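Local coordinates for protein aminoacyltransferase FemA (PDB 1LRZ) that catalyses the addition of glycines 2 and 3 of the pentaglycine bridge of staphylococcal peptidoglycan, with glycyl-tRNA as donor, at residues G28-E31 with L32-E36; H280-R283 with D284-Q287. One frame throughout, in Å; residues are numbered along the deposited sequence.

Contact 1: G28-E31 with L32-E36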
loop_
_atom_site.group_PDB
_atom_site.type_symbol
_atom_site.label_atom_id
_atom_site.label_comp_id
_atom_site.label_asym_id
_atom_site.label_seq_id
_atom_site.Cartn_x
_atom_site.Cartn_y
_atom_site.Cartn_z
ATOM N N GLY A 28 -12.832 -11.244 3.312
ATOM C CA GLY A 28 -12.236 -10.889 4.588
ATOM C C GLY A 28 -12.793 -9.576 5.129
ATOM O O GLY A 28 -13.016 -9.440 6.333
ATOM N N HIS A 29 -13.026 -8.597 4.256
ATOM C CA HIS A 29 -13.566 -7.321 4.729
ATOM C C HIS A 29 -15.030 -7.514 5.128
ATOM O O HIS A 29 -15.501 -6.899 6.087
ATOM C CB HIS A 29 -13.448 -6.236 3.653
ATOM C CG HIS A 29 -13.681 -4.851 4.172
ATOM N ND1 HIS A 29 -14.796 -4.105 3.851
ATOM C CD2 HIS A 29 -12.935 -4.072 4.991
ATOM C CE1 HIS A 29 -14.725 -2.929 4.444
ATOM N NE2 HIS A 29 -13.606 -2.883 5.143
ATOM N N TYR A 30 -15.729 -8.382 4.395
ATOM C CA TYR A 30 -17.131 -8.703 4.672
ATOM C C TYR A 30 -17.247 -9.273 6.083
ATOM O O TYR A 30 -18.098 -8.850 6.874
ATOM C CB TYR A 30 -17.638 -9.748 3.673
ATOM C CG TYR A 30 -19.005 -10.333 3.987
ATOM C CD1 TYR A 30 -20.148 -9.537 3.971
ATOM C CD2 TYR A 30 -19.156 -11.697 4.246
ATOM C CE1 TYR A 30 -21.415 -10.077 4.201
ATOM C CE2 TYR A 30 -20.424 -12.257 4.475
ATOM C CZ TYR A 30 -21.548 -11.438 4.449
ATOM O OH TYR A 30 -22.801 -11.976 4.659
ATOM N N GLU A 31 -16.383 -10.240 6.386
ATOM C CA GLU A 31 -16.384 -10.878 7.696
ATOM C C GLU A 31 -15.962 -9.896 8.782
ATOM O O GLU A 31 -16.470 -9.944 9.904
ATOM C CB GLU A 31 -15.475 -12.105 7.677
ATOM C CG GLU A 31 -15.902 -13.108 6.624
ATOM C CD GLU A 31 -15.211 -14.445 6.761
ATOM O OE1 GLU A 31 -14.142 -14.494 7.404
ATOM O OE2 GLU A 31 -15.725 -15.448 6.216
ATOM N N LEU A 32 -15.046 -8.995 8.442
ATOM C CA LEU A 32 -14.593 -7.987 9.388
ATOM C C LEU A 32 -15.767 -7.089 9.794
ATOM O O LEU A 32 -16.048 -6.913 10.981
ATOM C CB LEU A 32 -13.497 -7.117 8.767
ATOM C CG LEU A 32 -13.098 -5.906 9.615
ATOM C CD1 LEU A 32 -12.655 -6.366 10.990
ATOM C CD2 LEU A 32 -11.977 -5.151 8.935
ATOM N N LYS A 33 -16.450 -6.519 8.806
ATOM C CA LYS A 33 -17.579 -5.642 9.079
ATOM C C LYS A 33 -18.680 -6.354 9.866
ATOM O O LYS A 33 -19.277 -5.768 10.774
ATOM C CB LYS A 33 -18.129 -5.077 7.765
ATOM C CG LYS A 33 -17.214 -4.052 7.107
ATOM C CD LYS A 33 -17.085 -2.827 7.997
ATOM C CE LYS A 33 -16.359 -1.689 7.305
ATOM N NZ LYS A 33 -16.326 -0.474 8.177
ATOM N N LEU A 34 -18.949 -7.612 9.521
ATOM C CA LEU A 34 -19.962 -8.388 10.229
ATOM C C LEU A 34 -19.529 -8.530 11.685
ATOM O O LEU A 34 -20.326 -8.344 12.600
ATOM C CB LEU A 34 -20.120 -9.783 9.611
ATOM C CG LEU A 34 -20.941 -9.881 8.320
ATOM C CD1 LEU A 34 -20.979 -11.326 7.837
ATOM C CD2 LEU A 34 -22.358 -9.359 8.576
ATOM N N ALA A 35 -18.254 -8.854 11.880
ATOM C CA ALA A 35 -17.706 -9.022 13.215
ATOM C C ALA A 35 -17.811 -7.730 14.021
ATOM O O ALA A 35 -18.055 -7.767 15.223
ATOM C CB ALA A 35 -16.251 -9.469 13.128
ATOM N N GLU A 36 -17.631 -6.588 13.366
ATOM C CA GLU A 36 -17.719 -5.320 14.070
ATOM C C GLU A 36 -19.169 -4.882 14.246
ATOM O O GLU A 36 -19.436 -3.779 14.710
ATOM C CB GLU A 36 -16.910 -4.241 13.346
ATOM C CG GLU A 36 -15.420 -4.577 13.258
ATOM C CD GLU A 36 -14.576 -3.451 12.675
ATOM O OE1 GLU A 36 -15.073 -2.730 11.782
ATOM O OE2 GLU A 36 -13.407 -3.296 13.098
#
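Gly28 to Glu31 pass their carbonyls one turn on to the amides of Leu32 to Ala35 in regular alpha-helical i to i+4 bonds, the straightest being Lys33 N to His29 O at 2.9 Å with an N-H...O angle of 173°. On this frame two ring-to-aliphatic pairs are built, both four residues apart. Leu34 CD1 sits over one face of the Tyr30 ring, 3.4 Å from Tyr30 CZ and displaced toward the rim, a CH-pi contact near the phenol end. The tyrosine CG is anti to its backbone N (chi1 171°) and that of the leucine anti to its carbonyl carbon, which makes the two side chains converge at an angle. His29 and Lys33 instead run side by side. Lys33 CG lies 4.2 Å from the centroid of the His29 ring, over its face, and after a bend at chi2 (-64°) the chain follows the imidazole until Lys33 CE is 3.5 Å from His29 CE1. A long aliphatic stem suits this place, since it packs against the ring while its ammonium group makes a cation-pi contact with Tyr38. Apolar Leu32 and small Ala35 turn to helix 222-232, where the carboxylate of Glu36, just past the helix end, is hydrogen-bonded through OE2 to Asn227; His29, Tyr30 and Lys33 lie against the sheet through strands 39-46, 52-63 and 67-78.

Contact 2: H280-R283 with D284-Q287; sequences HNKR and DNLQ
This is a local contact within one helix, between successive turns of helix 277-307 near its start, on the second helix of the long helical hairpin that projects from the body of FemA. Arg283 and Asp284, neighbours in sequence, form a salt bridge at the surface. The arginine chain, bent at chi3 (64°), brings its guanidinium side-on to the carboxylate, so that NE and NH1 both donate to a single oxygen: Arg283 NE to Asp284 OD1 is 3.1 Å and Arg283 NH1 to Asp284 OD1 is 2.9 Å. That oxygen lies in the guanidinium plane, but both nitrogens meet it from the same face of the carboxylate, whose plane is turned 41° from the guanidinium. The grip is therefore a fork on one atom and not a pair of parallel bonds. The other oxygen is engaged by a water, which donates to Asp284 OD2 and to Asn281 OD1, at 2.8 Å from each, and links residues three apart. Asp284 thus uses both oxygens, one for a charged partner and one for solvent. His280 CA lies over the centre of one guanidinium face, while His280 NE2 is hydrogen-bonded to the carbonyl oxygen of Pro274, in the turn of the hairpin. Farther along, Lys282 CE rests 3.9 Å from Leu286 CG, the last methylene of the lysine resting on a leucine one turn later. Main-chain bonds such as Leu286 N to Lys282 O, 3.0 Å, hold the turns in step. Apolar Leu286 is buried against helix 245-272, which also meets His280, Arg283 and Gln287, whereas polar Asn281 and Asp284 are exposed: the amphipathic pattern of an antiparallel two-helix coiled coil, the projecting arm of FemA.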
loop_
_atom_site.group_PDB
_atom_site.type_symbol
_atom_site.label_atom_id
_atom_site.label_comp_id
_atom_site.label_asym_id
_atom_site.label_seq_id
_atom_site.Cartn_x
_atom_site.Cartn_y
_atom_site.Cartn_z
ATOM N N HIS A 280 51.789 -1.351 -2.040
ATOM C CA HIS A 280 51.631 -0.397 -0.951
ATOM C C HIS A 280 50.207 0.144 -0.977
ATOM O O HIS A 280 49.568 0.276 0.068
ATOM C CB HIS A 280 52.620 0.758 -1.108
ATOM C CG HIS A 280 54.029 0.401 -0.742
ATOM N ND1 HIS A 280 54.438 0.227 0.564
ATOM C CD2 HIS A 280 55.126 0.192 -1.508
ATOM C CE1 HIS A 280 55.725 -0.068 0.586
ATOM N NE2 HIS A 280 56.167 -0.096 -0.660
ATOM N N ASN A 281 49.717 0.460 -2.177
ATOM C CA ASN A 281 48.363 0.980 -2.323
ATOM C C ASN A 281 47.356 -0.069 -1.898
ATOM O O ASN A 281 46.338 0.256 -1.281
ATOM C CB ASN A 281 48.086 1.402 -3.772
ATOM C CG ASN A 281 48.782 2.697 -4.139
ATOM O OD1 ASN A 281 49.007 3.559 -3.283
ATOM N ND2 ASN A 281 49.106 2.852 -5.418
ATOM N N LYS A 282 47.643 -1.329 -2.215
ATOM C CA LYS A 282 46.745 -2.421 -1.842
ATOM C C LYS A 282 46.641 -2.574 -0.319
ATOM O O LYS A 282 45.550 -2.778 0.220
ATOM C CB LYS A 282 47.206 -3.737 -2.469
ATOM C CG LYS A 282 46.266 -4.889 -2.182
ATOM C CD LYS A 282 44.825 -4.489 -2.479
ATOM C CE LYS A 282 43.854 -5.636 -2.223
ATOM N NZ LYS A 282 44.123 -6.779 -3.135
ATOM N N ARG A 283 47.780 -2.473 0.367
ATOM C CA ARG A 283 47.809 -2.565 1.828
ATOM C C ARG A 283 46.966 -1.428 2.436
ATOM O O ARG A 283 46.146 -1.661 3.329
ATOM C CB ARG A 283 49.253 -2.457 2.323
ATOM C CG ARG A 283 49.410 -2.378 3.835
ATOM C CD ARG A 283 50.727 -1.699 4.176
ATOM N NE ARG A 283 50.718 -0.315 3.707
ATOM C CZ ARG A 283 51.791 0.362 3.304
ATOM N NH1 ARG A 283 51.662 1.621 2.898
ATOM N NH2 ARG A 283 52.985 -0.216 3.292
ATOM N N ASP A 284 47.173 -0.198 1.962
ATOM C CA ASP A 284 46.411 0.951 2.457
ATOM C C ASP A 284 44.915 0.755 2.228
ATOM O O ASP A 284 44.100 1.109 3.080
ATOM C CB ASP A 284 46.838 2.241 1.750
ATOM C CG ASP A 284 48.215 2.713 2.170
ATOM O OD1 ASP A 284 48.810 2.103 3.084
ATOM O OD2 ASP A 284 48.698 3.703 1.584
ATOM N N ASN A 285 44.567 0.213 1.063
ATOM C CA ASN A 285 43.172 -0.044 0.704
ATOM C C ASN A 285 42.540 -0.985 1.741
ATOM O O ASN A 285 41.466 -0.710 2.284
ATOM C CB ASN A 285 43.119 -0.670 -0.698
ATOM C CG ASN A 285 41.783 -1.333 -1.004
ATOM O OD1 ASN A 285 40.822 -0.686 -1.454
ATOM N ND2 ASN A 285 41.711 -2.628 -0.752
ATOM N N LEU A 286 43.224 -2.091 2.022
ATOM C CA LEU A 286 42.736 -3.083 2.981
ATOM C C LEU A 286 42.690 -2.566 4.425
ATOM O O LEU A 286 41.726 -2.823 5.155
ATOM C CB LEU A 286 43.599 -4.348 2.898
ATOM C CG LEU A 286 43.498 -5.122 1.577
ATOM C CD1 LEU A 286 44.488 -6.272 1.567
ATOM C CD2 LEU A 286 42.094 -5.653 1.399
ATOM N N GLN A 287 43.718 -1.827 4.833
ATOM C CA GLN A 287 43.760 -1.305 6.190
ATOM C C GLN A 287 42.566 -0.390 6.430
ATOM O O GLN A 287 41.944 -0.419 7.492
ATOM C CB GLN A 287 45.051 -0.523 6.427
ATOM C CG GLN A 287 45.234 -0.106 7.878
ATOM C CD GLN A 287 45.135 -1.294 8.827
ATOM O OE1 GLN A 287 44.231 -1.370 9.670
ATOM N NE2 GLN A 287 46.054 -2.237 8.680
HETATM O O HOH W 1 50.301 3.616 -0.770
#

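In the fold
Contacts 1 and 2 occupy opposite sides of the centre of an elongated chain, their centres 64 Å apart and their nearest atoms about 54 Å apart, so neither touches the other. The centre of contact 1 lies about 20 Å from the centre of the chain, in a helix laid against the sheet nearer the N-terminus. The centre of contact 2 is about 46 Å from the centre of the chain, out on the hairpin of helices 245-272 and 277-307, inserted between strands 236-244 and 310-320 of the other large sheet. One therefore belongs to the globular body and the other to its projecting arm. By analogy with the coiled coil of seryl-tRNA synthetase, the arm may contact tRNA.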